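Local coordinates for hypothetical protein (Legionella pneumophila subsp. pneumophila, PDB 4JX2) that is of unknown function but probably secreted, combining a small mixed beta sheet with many helices, at residues 168-173 and 401-406; 219-224 and 413-418; 258-263 and 294-299; 389-394 and 405-410. All coordinates share one frame; numbering follows the deposited sequence.

Contact 1: 168-173 and 401-406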
loop_
_atom_site.group_PDB
_atom_site.type_symbol
_atom_site.label_atom_id
_atom_site.label_comp_id
_atom_site.label_asym_id
_atom_site.label_seq_id
_atom_site.Cartn_x
_atom_site.Cartn_y
_atom_site.Cartn_z
ATOM N N ALA A 168 -4.816 32.798 7.089
ATOM C CA ALA A 168 -5.069 32.125 5.803
ATOM C C ALA A 168 -4.870 33.131 4.662
ATOM O O ALA A 168 -5.840 33.476 3.983
ATOM C CB ALA A 168 -6.469 31.523 5.779
ATOM N N PRO A 169 -3.617 33.620 4.437
ATOM C CA PRO A 169 -3.405 34.662 3.398
ATOM C C PRO A 169 -3.858 34.275 1.984
ATOM O O PRO A 169 -4.334 35.155 1.280
ATOM C CB PRO A 169 -1.909 34.957 3.449
ATOM C CG PRO A 169 -1.308 33.890 4.324
ATOM C CD PRO A 169 -2.370 33.328 5.181
ATOM N N ALA A 170 -3.813 32.989 1.606
ATOM C CA ALA A 170 -4.271 32.481 0.301
ATOM C C ALA A 170 -5.791 32.711 0.033
ATOM O O ALA A 170 -6.240 32.697 -1.126
ATOM C CB ALA A 170 -3.966 30.993 0.210
ATOM N N TRP A 171 -6.578 32.863 1.118
ATOM C CA TRP A 171 -8.028 33.081 1.073
ATOM C C TRP A 171 -8.379 34.559 0.969
ATOM O O TRP A 171 -9.476 34.885 0.512
ATOM C CB TRP A 171 -8.690 32.503 2.327
ATOM C CG TRP A 171 -8.595 31.006 2.481
ATOM C CD1 TRP A 171 -7.998 30.113 1.633
ATOM C CD2 TRP A 171 -9.077 30.244 3.592
ATOM N NE1 TRP A 171 -8.096 28.841 2.142
ATOM C CE2 TRP A 171 -8.773 28.891 3.334
ATOM C CE3 TRP A 171 -9.788 30.568 4.764
ATOM C CZ2 TRP A 171 -9.142 27.870 4.209
ATOM C CZ3 TRP A 171 -10.140 29.556 5.632
ATOM C CH2 TRP A 171 -9.798 28.231 5.365
ATOM N N LYS A 172 -7.459 35.454 1.404
ATOM C CA LYS A 172 -7.652 36.906 1.401
ATOM C C LYS A 172 -8.355 37.416 0.117
ATOM O O LYS A 172 -9.344 38.118 0.286
ATOM C CB LYS A 172 -6.340 37.673 1.634
ATOM C CG LYS A 172 -6.526 39.026 2.325
ATOM C CD LYS A 172 -5.277 39.900 2.163
ATOM C CE LYS A 172 -5.348 41.223 2.901
ATOM N NZ LYS A 172 -4.436 42.249 2.297
ATOM N N PRO A 173 -7.977 37.039 -1.143
ATOM C CA PRO A 173 -8.713 37.566 -2.310
ATOM C C PRO A 173 -10.213 37.218 -2.375
ATOM O O PRO A 173 -10.941 37.891 -3.098
ATOM C CB PRO A 173 -7.992 36.903 -3.495
ATOM C CG PRO A 173 -6.663 36.567 -3.011
ATOM C CD PRO A 173 -6.840 36.196 -1.584
ATOM N N TRP A 401 2.827 29.235 -7.261
ATOM C CA TRP A 401 2.272 29.348 -5.908
ATOM C C TRP A 401 1.564 30.683 -5.655
ATOM O O TRP A 401 1.030 30.886 -4.553
ATOM C CB TRP A 401 3.370 29.078 -4.844
ATOM C CG TRP A 401 4.086 27.790 -5.122
ATOM C CD1 TRP A 401 5.195 27.616 -5.902
ATOM C CD2 TRP A 401 3.618 26.482 -4.795
ATOM N NE1 TRP A 401 5.482 26.277 -6.025
ATOM C CE2 TRP A 401 4.509 25.554 -5.387
ATOM C CE3 TRP A 401 2.560 26.001 -4.007
ATOM C CZ2 TRP A 401 4.402 24.184 -5.175
ATOM C CZ3 TRP A 401 2.423 24.634 -3.834
ATOM C CH2 TRP A 401 3.330 23.742 -4.419
ATOM N N ASN A 402 1.468 31.541 -6.682
ATOM C CA ASN A 402 0.816 32.820 -6.516
ATOM C C ASN A 402 -0.712 32.647 -6.543
ATOM O O ASN A 402 -1.336 32.649 -7.617
ATOM C CB ASN A 402 1.306 33.811 -7.558
ATOM C CG ASN A 402 1.067 35.227 -7.154
ATOM O OD1 ASN A 402 0.007 35.564 -6.613
ATOM N ND2 ASN A 402 2.064 36.091 -7.370
ATOM N N TYR A 403 -1.304 32.538 -5.329
ATOM C CA TYR A 403 -2.752 32.369 -5.100
ATOM C C TYR A 403 -3.622 33.567 -5.619
ATOM O O TYR A 403 -4.856 33.461 -5.643
ATOM C CB TYR A 403 -3.053 32.101 -3.609
ATOM C CG TYR A 403 -2.362 33.036 -2.644
ATOM C CD1 TYR A 403 -2.784 34.359 -2.496
ATOM C CD2 TYR A 403 -1.322 32.585 -1.829
ATOM C CE1 TYR A 403 -2.176 35.216 -1.583
ATOM C CE2 TYR A 403 -0.713 33.431 -0.899
ATOM C CZ TYR A 403 -1.143 34.748 -0.781
ATOM O OH TYR A 403 -0.548 35.592 0.135
ATOM N N ASN A 404 -2.988 34.688 -6.011
ATOM C CA ASN A 404 -3.708 35.832 -6.547
ATOM C C ASN A 404 -4.014 35.586 -8.025
ATOM O O ASN A 404 -4.899 36.249 -8.589
ATOM C CB ASN A 404 -2.913 37.121 -6.356
ATOM C CG ASN A 404 -2.613 37.460 -4.900
ATOM O OD1 ASN A 404 -3.455 37.993 -4.138
ATOM N ND2 ASN A 404 -1.383 37.189 -4.489
ATOM N N LYS A 405 -3.329 34.599 -8.640
ATOM C CA LYS A 405 -3.501 34.271 -10.055
ATOM C C LYS A 405 -4.407 33.032 -10.299
ATOM O O LYS A 405 -4.905 32.835 -11.409
ATOM C CB LYS A 405 -2.120 34.030 -10.716
ATOM C CG LYS A 405 -1.141 35.212 -10.716
ATOM C CD LYS A 405 0.121 34.790 -11.474
ATOM C CE LYS A 405 1.419 35.438 -11.034
ATOM N NZ LYS A 405 2.613 34.708 -11.559
ATOM N N ILE A 406 -4.586 32.193 -9.285
ATOM C CA ILE A 406 -5.318 30.931 -9.383
ATOM C C ILE A 406 -6.840 31.107 -9.435
ATOM O O ILE A 406 -7.388 32.090 -8.926
ATOM C CB ILE A 406 -4.925 29.974 -8.211
ATOM C CG1 ILE A 406 -5.463 30.448 -6.844
ATOM C CG2 ILE A 406 -3.416 29.700 -8.192
ATOM C CD1 ILE A 406 -5.684 29.353 -5.827
#

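Contact 2: 219-224 and 413-418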
loop_
_atom_site.group_PDB
_atom_site.type_symbol
_atom_site.label_atom_id
_atom_site.label_comp_id
_atom_site.label_asym_id
_atom_site.label_seq_id
_atom_site.Cartn_x
_atom_site.Cartn_y
_atom_site.Cartn_z
ATOM N N TYR A 219 -32.573 27.122 -2.992
ATOM C CA TYR A 219 -31.115 27.123 -2.960
ATOM C C TYR A 219 -30.582 26.530 -4.289
ATOM O O TYR A 219 -30.238 25.347 -4.349
ATOM C CB TYR A 219 -30.630 26.362 -1.709
ATOM C CG TYR A 219 -31.126 26.978 -0.418
ATOM C CD1 TYR A 219 -30.474 28.063 0.157
ATOM C CD2 TYR A 219 -32.254 26.477 0.232
ATOM C CE1 TYR A 219 -30.932 28.642 1.342
ATOM C CE2 TYR A 219 -32.717 27.041 1.423
ATOM C CZ TYR A 219 -32.059 28.132 1.968
ATOM O OH TYR A 219 -32.514 28.713 3.134
ATOM N N PRO A 220 -30.548 27.349 -5.374
ATOM C CA PRO A 220 -30.183 26.819 -6.705
ATOM C C PRO A 220 -28.747 26.335 -6.886
ATOM O O PRO A 220 -28.541 25.506 -7.769
ATOM C CB PRO A 220 -30.476 27.995 -7.648
ATOM C CG PRO A 220 -30.445 29.182 -6.794
ATOM C CD PRO A 220 -30.995 28.750 -5.485
ATOM N N ILE A 221 -27.773 26.842 -6.105
ATOM C CA ILE A 221 -26.395 26.356 -6.182
ATOM C C ILE A 221 -26.373 24.994 -5.476
ATOM O O ILE A 221 -26.686 24.923 -4.282
ATOM C CB ILE A 221 -25.343 27.336 -5.595
ATOM C CG1 ILE A 221 -25.390 28.712 -6.288
ATOM C CG2 ILE A 221 -23.930 26.722 -5.677
ATOM C CD1 ILE A 221 -24.990 29.886 -5.364
ATOM N N PRO A 222 -26.042 23.892 -6.177
ATOM C CA PRO A 222 -26.004 22.581 -5.493
ATOM C C PRO A 222 -25.089 22.575 -4.269
ATOM O O PRO A 222 -24.074 23.279 -4.271
ATOM C CB PRO A 222 -25.429 21.643 -6.564
ATOM C CG PRO A 222 -25.721 22.307 -7.851
ATOM C CD PRO A 222 -25.662 23.780 -7.600
ATOM N N TYR A 223 -25.397 21.736 -3.251
ATOM C CA TYR A 223 -24.491 21.573 -2.109
ATOM C C TYR A 223 -23.201 20.895 -2.590
ATOM O O TYR A 223 -22.147 21.085 -1.978
ATOM C CB TYR A 223 -25.111 20.801 -0.936
ATOM C CG TYR A 223 -24.363 21.105 0.339
ATOM C CD1 TYR A 223 -24.607 22.280 1.049
ATOM C CD2 TYR A 223 -23.344 20.267 0.793
ATOM C CE1 TYR A 223 -23.871 22.603 2.189
ATOM C CE2 TYR A 223 -22.595 20.583 1.929
ATOM C CZ TYR A 223 -22.862 21.754 2.620
ATOM O OH TYR A 223 -22.148 22.072 3.746
ATOM N N ASN A 224 -23.287 20.138 -3.716
ATOM C CA ASN A 224 -22.160 19.519 -4.406
ATOM C C ASN A 224 -21.062 20.574 -4.666
ATOM O O ASN A 224 -19.892 20.285 -4.446
ATOM C CB ASN A 224 -22.636 18.926 -5.729
ATOM C CG ASN A 224 -23.416 17.625 -5.704
ATOM O OD1 ASN A 224 -23.253 16.752 -4.859
ATOM N ND2 ASN A 224 -24.205 17.412 -6.731
ATOM N N THR A 413 -15.574 29.808 -9.704
ATOM C CA THR A 413 -16.111 29.253 -10.939
ATOM C C THR A 413 -16.998 28.020 -10.668
ATOM O O THR A 413 -16.955 27.465 -9.571
ATOM C CB THR A 413 -14.909 28.954 -11.857
ATOM O OG1 THR A 413 -15.311 29.012 -13.226
ATOM C CG2 THR A 413 -14.159 27.675 -11.494
ATOM N N GLY A 414 -17.798 27.624 -11.657
ATOM C CA GLY A 414 -18.659 26.444 -11.570
ATOM C C GLY A 414 -20.098 26.667 -11.151
ATOM O O GLY A 414 -20.809 25.709 -10.840
ATOM N N PHE A 415 -20.547 27.916 -11.173
ATOM C CA PHE A 415 -21.898 28.260 -10.748
ATOM C C PHE A 415 -22.950 27.925 -11.791
ATOM O O PHE A 415 -22.656 28.028 -12.984
ATOM C CB PHE A 415 -21.983 29.743 -10.378
ATOM C CG PHE A 415 -21.179 30.032 -9.136
ATOM C CD1 PHE A 415 -21.668 29.691 -7.876
ATOM C CD2 PHE A 415 -19.907 30.590 -9.226
ATOM C CE1 PHE A 415 -20.913 29.927 -6.732
ATOM C CE2 PHE A 415 -19.151 30.826 -8.080
ATOM C CZ PHE A 415 -19.654 30.484 -6.841
ATOM N N PRO A 416 -24.188 27.527 -11.374
ATOM C CA PRO A 416 -25.232 27.245 -12.377
ATOM C C PRO A 416 -25.471 28.439 -13.298
ATOM O O PRO A 416 -25.285 29.577 -12.882
ATOM C CB PRO A 416 -26.480 26.947 -11.525
ATOM C CG PRO A 416 -25.973 26.551 -10.201
ATOM C CD PRO A 416 -24.706 27.335 -9.999
ATOM N N GLU A 417 -25.848 28.169 -14.554
ATOM C CA GLU A 417 -26.136 29.186 -15.568
ATOM C C GLU A 417 -27.117 30.203 -14.996
ATOM O O GLU A 417 -28.168 29.816 -14.474
ATOM C CB GLU A 417 -26.689 28.523 -16.845
ATOM C CG GLU A 417 -26.924 29.484 -18.006
ATOM C CD GLU A 417 -26.279 29.130 -19.338
ATOM O OE1 GLU A 417 -26.050 27.926 -19.605
ATOM O OE2 GLU A 417 -26.026 30.068 -20.130
ATOM N N GLY A 418 -26.710 31.471 -15.003
ATOM C CA GLY A 418 -27.510 32.559 -14.454
ATOM C C GLY A 418 -27.053 33.078 -13.104
ATOM O O GLY A 418 -27.532 34.134 -12.666
#

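Contact 3: 258-263 and 294-299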
loop_
_atom_site.group_PDB
_atom_site.type_symbol
_atom_site.label_atom_id
_atom_site.label_comp_id
_atom_site.label_asym_id
_atom_site.label_seq_id
_atom_site.Cartn_x
_atom_site.Cartn_y
_atom_site.Cartn_z
ATOM N N VAL A 258 12.529 11.318 0.228
ATOM C CA VAL A 258 11.127 11.494 0.637
ATOM C C VAL A 258 10.501 10.157 1.040
ATOM O O VAL A 258 10.543 9.178 0.281
ATOM C CB VAL A 258 10.268 12.243 -0.423
ATOM C CG1 VAL A 258 8.874 12.532 0.095
ATOM C CG2 VAL A 258 10.936 13.554 -0.826
ATOM N N ILE A 259 9.927 10.141 2.267
ATOM C CA ILE A 259 9.216 9.019 2.878
ATOM C C ILE A 259 7.790 9.474 3.144
ATOM O O ILE A 259 7.574 10.491 3.822
ATOM C CB ILE A 259 9.918 8.495 4.166
ATOM C CG1 ILE A 259 11.209 7.726 3.812
ATOM C CG2 ILE A 259 8.952 7.654 5.051
ATOM C CD1 ILE A 259 12.106 7.486 4.971
ATOM N N ILE A 260 6.824 8.719 2.603
ATOM C CA ILE A 260 5.402 8.989 2.794
ATOM C C ILE A 260 4.768 7.821 3.565
ATOM O O ILE A 260 4.711 6.699 3.065
ATOM C CB ILE A 260 4.668 9.291 1.461
ATOM C CG1 ILE A 260 5.267 10.560 0.775
ATOM C CG2 ILE A 260 3.157 9.417 1.701
ATOM C CD1 ILE A 260 4.878 10.814 -0.646
ATOM N N ARG A 261 4.326 8.105 4.794
ATOM C CA ARG A 261 3.599 7.221 5.716
ATOM C C ARG A 261 2.464 8.085 6.294
ATOM O O ARG A 261 2.266 8.194 7.499
ATOM C CB ARG A 261 4.547 6.634 6.784
ATOM C CG ARG A 261 3.921 5.534 7.632
ATOM C CD ARG A 261 4.246 5.788 9.088
ATOM N NE ARG A 261 3.626 4.824 9.994
ATOM C CZ ARG A 261 2.458 5.011 10.595
ATOM N NH1 ARG A 261 1.763 6.116 10.378
ATOM N NH2 ARG A 261 1.976 4.090 11.416
ATOM N N PHE A 262 1.765 8.764 5.385
ATOM C CA PHE A 262 0.687 9.694 5.674
ATOM C C PHE A 262 -0.664 8.978 5.818
ATOM O O PHE A 262 -1.083 8.222 4.930
ATOM C CB PHE A 262 0.622 10.733 4.565
ATOM C CG PHE A 262 -0.387 11.824 4.798
ATOM C CD1 PHE A 262 -0.042 12.973 5.505
ATOM C CD2 PHE A 262 -1.668 11.734 4.262
ATOM C CE1 PHE A 262 -0.956 14.001 5.667
ATOM C CE2 PHE A 262 -2.598 12.750 4.459
ATOM C CZ PHE A 262 -2.229 13.882 5.139
ATOM N N VAL A 263 -1.347 9.257 6.942
ATOM C CA VAL A 263 -2.627 8.662 7.306
ATOM C C VAL A 263 -3.690 9.759 7.411
ATOM O O VAL A 263 -3.588 10.663 8.259
ATOM C CB VAL A 263 -2.571 7.818 8.614
ATOM C CG1 VAL A 263 -3.777 6.884 8.710
ATOM C CG2 VAL A 263 -1.260 7.045 8.742
ATOM N N ASP A 294 11.551 8.459 -8.320
ATOM C CA ASP A 294 12.023 7.194 -7.721
ATOM C C ASP A 294 12.669 7.412 -6.337
ATOM O O ASP A 294 13.012 6.440 -5.674
ATOM C CB ASP A 294 13.015 6.474 -8.654
ATOM C CG ASP A 294 14.269 7.291 -8.914
ATOM O OD1 ASP A 294 15.213 7.214 -8.089
ATOM O OD2 ASP A 294 14.288 8.052 -9.915
ATOM N N ARG A 295 12.872 8.680 -5.928
ATOM C CA ARG A 295 13.450 9.053 -4.634
ATOM C C ARG A 295 12.337 9.271 -3.584
ATOM O O ARG A 295 12.637 9.579 -2.420
ATOM C CB ARG A 295 14.328 10.299 -4.797
ATOM C CG ARG A 295 15.551 10.027 -5.673
ATOM C CD ARG A 295 16.543 11.160 -5.670
ATOM N NE ARG A 295 17.133 11.362 -4.346
ATOM C CZ ARG A 295 18.225 10.747 -3.909
ATOM N NH1 ARG A 295 18.868 9.885 -4.687
ATOM N NH2 ARG A 295 18.688 10.992 -2.692
ATOM N N ILE A 296 11.057 9.062 -4.003
ATOM C CA ILE A 296 9.832 9.181 -3.211
ATOM C C ILE A 296 9.292 7.788 -2.929
ATOM O O ILE A 296 8.847 7.108 -3.856
ATOM C CB ILE A 296 8.777 10.067 -3.938
ATOM C CG1 ILE A 296 9.334 11.472 -4.268
ATOM C CG2 ILE A 296 7.487 10.153 -3.119
ATOM C CD1 ILE A 296 8.683 12.152 -5.419
ATOM N N TYR A 297 9.316 7.356 -1.653
ATOM C CA TYR A 297 8.840 6.017 -1.292
ATOM C C TYR A 297 7.670 6.102 -0.340
ATOM O O TYR A 297 7.732 6.842 0.641
ATOM C CB TYR A 297 9.982 5.163 -0.679
ATOM C CG TYR A 297 11.105 4.862 -1.657
ATOM C CD1 TYR A 297 10.941 3.919 -2.670
ATOM C CD2 TYR A 297 12.317 5.543 -1.591
ATOM C CE1 TYR A 297 11.954 3.663 -3.591
ATOM C CE2 TYR A 297 13.335 5.299 -2.511
ATOM C CZ TYR A 297 13.155 4.346 -3.496
ATOM O OH TYR A 297 14.149 4.119 -4.415
ATOM N N ILE A 298 6.584 5.371 -0.656
ATOM C CA ILE A 298 5.420 5.272 0.212
ATOM C C ILE A 298 5.670 4.027 1.034
ATOM O O ILE A 298 5.667 2.929 0.480
ATOM C CB ILE A 298 4.062 5.277 -0.534
ATOM C CG1 ILE A 298 3.920 6.567 -1.394
ATOM C CG2 ILE A 298 2.895 5.136 0.485
ATOM C CD1 ILE A 298 2.820 6.581 -2.280
ATOM N N THR A 299 5.974 4.206 2.331
ATOM C CA THR A 299 6.334 3.126 3.240
ATOM C C THR A 299 5.285 3.019 4.367
ATOM O O THR A 299 5.563 3.431 5.502
ATOM C CB THR A 299 7.761 3.365 3.775
ATOM O OG1 THR A 299 7.788 4.617 4.455
ATOM C CG2 THR A 299 8.820 3.340 2.668
#

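Contact 4: 389-394 and 405-410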
loop_
_atom_site.group_PDB
_atom_site.type_symbol
_atom_site.label_atom_id
_atom_site.label_comp_id
_atom_site.label_asym_id
_atom_site.label_seq_id
_atom_site.Cartn_x
_atom_site.Cartn_y
_atom_site.Cartn_z
ATOM N N GLY A 389 -6.969 17.635 -4.433
ATOM C CA GLY A 389 -5.536 17.634 -4.155
ATOM C C GLY A 389 -4.645 17.638 -5.378
ATOM O O GLY A 389 -3.742 18.482 -5.472
ATOM N N PHE A 390 -4.907 16.694 -6.337
ATOM C CA PHE A 390 -4.164 16.597 -7.602
ATOM C C PHE A 390 -4.344 17.856 -8.443
ATOM O O PHE A 390 -3.361 18.344 -9.004
ATOM C CB PHE A 390 -4.549 15.342 -8.404
ATOM C CG PHE A 390 -4.035 14.061 -7.790
ATOM C CD1 PHE A 390 -4.772 13.389 -6.819
ATOM C CD2 PHE A 390 -2.818 13.520 -8.185
ATOM C CE1 PHE A 390 -4.283 12.224 -6.224
ATOM C CE2 PHE A 390 -2.343 12.329 -7.610
ATOM C CZ PHE A 390 -3.068 11.708 -6.615
ATOM N N TRP A 391 -5.573 18.407 -8.501
ATOM C CA TRP A 391 -5.860 19.645 -9.253
ATOM C C TRP A 391 -5.189 20.883 -8.616
ATOM O O TRP A 391 -4.525 21.642 -9.330
ATOM C CB TRP A 391 -7.378 19.896 -9.404
ATOM C CG TRP A 391 -7.652 20.957 -10.422
ATOM C CD1 TRP A 391 -7.706 20.797 -11.782
ATOM C CD2 TRP A 391 -7.736 22.371 -10.180
ATOM N NE1 TRP A 391 -7.849 22.020 -12.396
ATOM C CE2 TRP A 391 -7.892 23.003 -11.438
ATOM C CE3 TRP A 391 -7.712 23.166 -9.021
ATOM C CZ2 TRP A 391 -8.052 24.392 -11.564
ATOM C CZ3 TRP A 391 -7.844 24.540 -9.151
ATOM C CH2 TRP A 391 -8.034 25.137 -10.410
HETATM N N MSE A 392 -5.401 21.115 -7.297
HETATM C CA MSE A 392 -4.843 22.278 -6.612
HETATM C C MSE A 392 -3.293 22.253 -6.611
HETATM O O MSE A 392 -2.705 23.317 -6.739
HETATM C CB MSE A 392 -5.429 22.442 -5.198
HETATM C CG MSE A 392 -5.009 23.758 -4.497
HETATM SE SE MSE A 392 -5.428 25.413 -5.479
HETATM C CE MSE A 392 -7.304 25.670 -4.983
ATOM N N ALA A 393 -2.635 21.078 -6.526
ATOM C CA ALA A 393 -1.169 21.026 -6.587
ATOM C C ALA A 393 -0.683 21.516 -7.955
ATOM O O ALA A 393 0.225 22.334 -8.015
ATOM C CB ALA A 393 -0.671 19.618 -6.319
ATOM N N GLY A 394 -1.351 21.081 -9.024
ATOM C CA GLY A 394 -1.036 21.464 -10.393
ATOM C C GLY A 394 -1.289 22.923 -10.698
ATOM O O GLY A 394 -0.450 23.567 -11.344
ATOM N N LYS A 405 -3.329 34.599 -8.640
ATOM C CA LYS A 405 -3.501 34.271 -10.055
ATOM C C LYS A 405 -4.407 33.032 -10.299
ATOM O O LYS A 405 -4.905 32.835 -11.409
ATOM C CB LYS A 405 -2.120 34.030 -10.716
ATOM C CG LYS A 405 -1.141 35.212 -10.716
ATOM C CD LYS A 405 0.121 34.790 -11.474
ATOM C CE LYS A 405 1.419 35.438 -11.034
ATOM N NZ LYS A 405 2.613 34.708 -11.559
ATOM N N ILE A 406 -4.586 32.193 -9.285
ATOM C CA ILE A 406 -5.318 30.931 -9.383
ATOM C C ILE A 406 -6.840 31.107 -9.435
ATOM O O ILE A 406 -7.388 32.090 -8.926
ATOM C CB ILE A 406 -4.925 29.974 -8.211
ATOM C CG1 ILE A 406 -5.463 30.448 -6.844
ATOM C CG2 ILE A 406 -3.416 29.700 -8.192
ATOM C CD1 ILE A 406 -5.684 29.353 -5.827
ATOM N N SER A 407 -7.520 30.117 -10.037
ATOM C CA SER A 407 -8.988 30.047 -10.039
ATOM C C SER A 407 -9.378 28.940 -9.086
ATOM O O SER A 407 -8.588 28.015 -8.889
ATOM C CB SER A 407 -9.557 29.818 -11.430
ATOM O OG SER A 407 -8.978 28.683 -12.040
ATOM N N ILE A 408 -10.531 29.082 -8.406
ATOM C CA ILE A 408 -10.927 28.077 -7.415
ATOM C C ILE A 408 -12.329 27.512 -7.729
ATOM O O ILE A 408 -13.331 28.144 -7.362
ATOM C CB ILE A 408 -10.829 28.631 -5.943
ATOM C CG1 ILE A 408 -9.489 29.373 -5.691
ATOM C CG2 ILE A 408 -11.053 27.512 -4.925
ATOM C CD1 ILE A 408 -9.484 30.169 -4.554
ATOM N N PRO A 409 -12.407 26.310 -8.361
ATOM C CA PRO A 409 -13.713 25.682 -8.616
ATOM C C PRO A 409 -14.538 25.535 -7.338
ATOM O O PRO A 409 -14.019 25.119 -6.304
ATOM C CB PRO A 409 -13.324 24.323 -9.206
ATOM C CG PRO A 409 -11.993 24.583 -9.883
ATOM C CD PRO A 409 -11.312 25.448 -8.854
ATOM N N GLY A 410 -15.800 25.951 -7.411
ATOM C CA GLY A 410 -16.727 25.948 -6.282
ATOM C C GLY A 410 -16.709 27.244 -5.482
ATOM O O GLY A 410 -17.505 27.407 -4.557
#

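Contact 1: 168-173 and 401-406
A surface contact between two loops, one leading into helix 175-197 and the other following helix 386-398, rests on a CH-pi interaction between A170 and the ring of Y403. The CA of A170 stands 3.5 Å from the centroid of the Y403 ring, and the line between them leans only 10° from the ring normal, which places that carbon squarely over the face. CB of A170 lies 3.7 Å from CD2 of Y403, toward one side of the same ring. With chi1 at 48°, CG of Y403 sits between its own backbone N and carbonyl carbon, and the ring lies against the backbone of P169 and A170. Its far end meets P169, whose CB is 3.6 Å from the Y403 OH.

On the Y403 side the loop is shaped by an Asx turn: OD1 of N402 accepts a hydrogen bond from the backbone N of N404 at 3.2 Å, on a lone pair. The same oxygen takes a second bond from N404 ND2 at 3.0 Å, which ties down the N404 amide. OD1 of N404 lies 3.7 Å from CG of P173, the side chains crossing at about a right angle. A170 also touches L236, and Y403 D240, of helix 223-247.

Contact 2: 219-224 and 413-418
P416 packs against three consecutive residues, P220, I221 and P222, where the turn leading into helix 223-247 meets the loop that follows helix 386-398. This is loop-to-loop packing at the surface, with no hydrogen bond between the two segments; the nearest CA pair, I221 and P416, is 6.4 Å apart. P222 and P416 meet through single ring carbons, CD of P222 lying 3.8 Å from CG of P416. The same CG of P416 touches the carbonyl O of P220 at 3.7 Å, so one P416 carbon meets the P220 carbonyl and the P222 ring.

Between these prolines, I221 presents its longer branch. At chi1 -58° CG1 stands beside the backbone N, a placement that brings it 4.0 Å from CD of P416, with the two side chains at about a right angle. F415 adds an aromatic-aliphatic touch: CG1 of I221 lies near the plane of the phenyl ring, at its edge and not over a face.

Further out, Y422 meets the F415 ring edge-to-face and also touches I221, while P423 packs on I221 as well. The I221 carbonyl O accepts a hydrogen bond from Y184 OH of helix 175-197, fixing the backbone that presents the isoleucine. CG1 and CD1 of I221 both lie 4.2 Å from CD1 of F415.

Contact 3: 258-263 and 294-299
Strands 258-262 and 296-298 run parallel, their axes 4.8 Å apart at closest approach and inclined by 25°, and four backbone hydrogen bonds join the segments, two of them through R295 and T299 just beyond strand 296-298. V258 N donates to R295 O at 3.2 Å, Y297 N to V258 O at 2.9 Å, I260 N to Y297 O at 2.9 Å, and T299 N to I260 O at 2.9 Å. V258 and I260 thus use both N and O toward this neighbour, whereas I259 and R261 make their backbone bonds with strand 79-84 on the other side, the regular division of a parallel sheet. R295 O takes a second donor, W326 NE1 of helix 315-339.

The polar side chains find partners beyond the two segments. Y297 OH is bonded to R333 NE and H330 ND1 of helix 315-339, R295 NE to A256 O, and R261 NE to A302 O.

V258, I260, I296 and I298 share one face of the sheet. There CD1 of I260 meets CG2 of I296 at 3.7 Å, while helix 279-286, the connection of this beta-alpha-beta unit, packs V283 on V258 and V280 on I260. On the face bearing I259 and Y297, CG2 of I259 approaches OG1 of T299 to 3.3 Å. Backbone bonding thus fixes the register, with apolar packing beneath the crossover helix; on the other face W326 meets the Y297 ring edge-to-face while R333 and H330 satisfy its hydroxyl.

Contact 4: 389-394 and 405-410
Helix 386-398 packs against the extended chain that returns along it after its C-terminal end, and successive residues W391 and M392 make the contact. The indole of W391 meets P409 from the opposite direction: CG of P409 lies 4.2 Å from the centroid of the six-membered ring and 17° off its normal, a CH-pi contact over one face. CD of P409 comes closer to the ring atoms themselves, 3.6 Å from CZ3 of W391. At the indole edge, in its plane, the carbonyl O of S407 is 3.3 Å from CH2 of W391. The W391 benzo ring is thereby met in two ways, by a proline over its face and by a peptide oxygen at its rim.

M392, a selenomethionine, takes the neighbouring side of the helix. Its chain leaves with CG anti to the backbone N (chi1 -173°) and then bends at the next two torsions, which carries SE to 4.0 Å from CD1 of I406 and CE to 4.2 Å from CG2 of I408.

Around this layer M232 of helix 223-247 touches W391, I408 and P409, and L236 of that helix touches I406, while F369 and Y358 meet the indole edge-to-face. With no hydrogen bond between the segments, the contact itself depends on apolar and CH-pi packing, and two of the loop's backbone N-H groups, of S407 and I408, are bonded by E395 OE2 and T412 OG1 respectively.

In the fold
Contacts 1, 4 and 2 follow one another along the chain that leaves helix 386-398. Contacts 1 and 4 share K405 and I406, and their centres lie 11 Å apart; contact 4 touches contact 2 where CG2 of T413 packs 4.2 Å from the carbonyl carbon of I408. From contact 1 to contact 2 is 23 Å between centres. Helix 223-247 relates all three: it begins within contact 2 and packs on contacts 1 and 4. Contact 3, in the beta sheet, stands apart, 23 Å from contact 4 and 38 Å from contact 2 between centres, although strand 257-262 is the next element after that helix. Along the chain, it is nested within the loops closed by contacts 1 and 2.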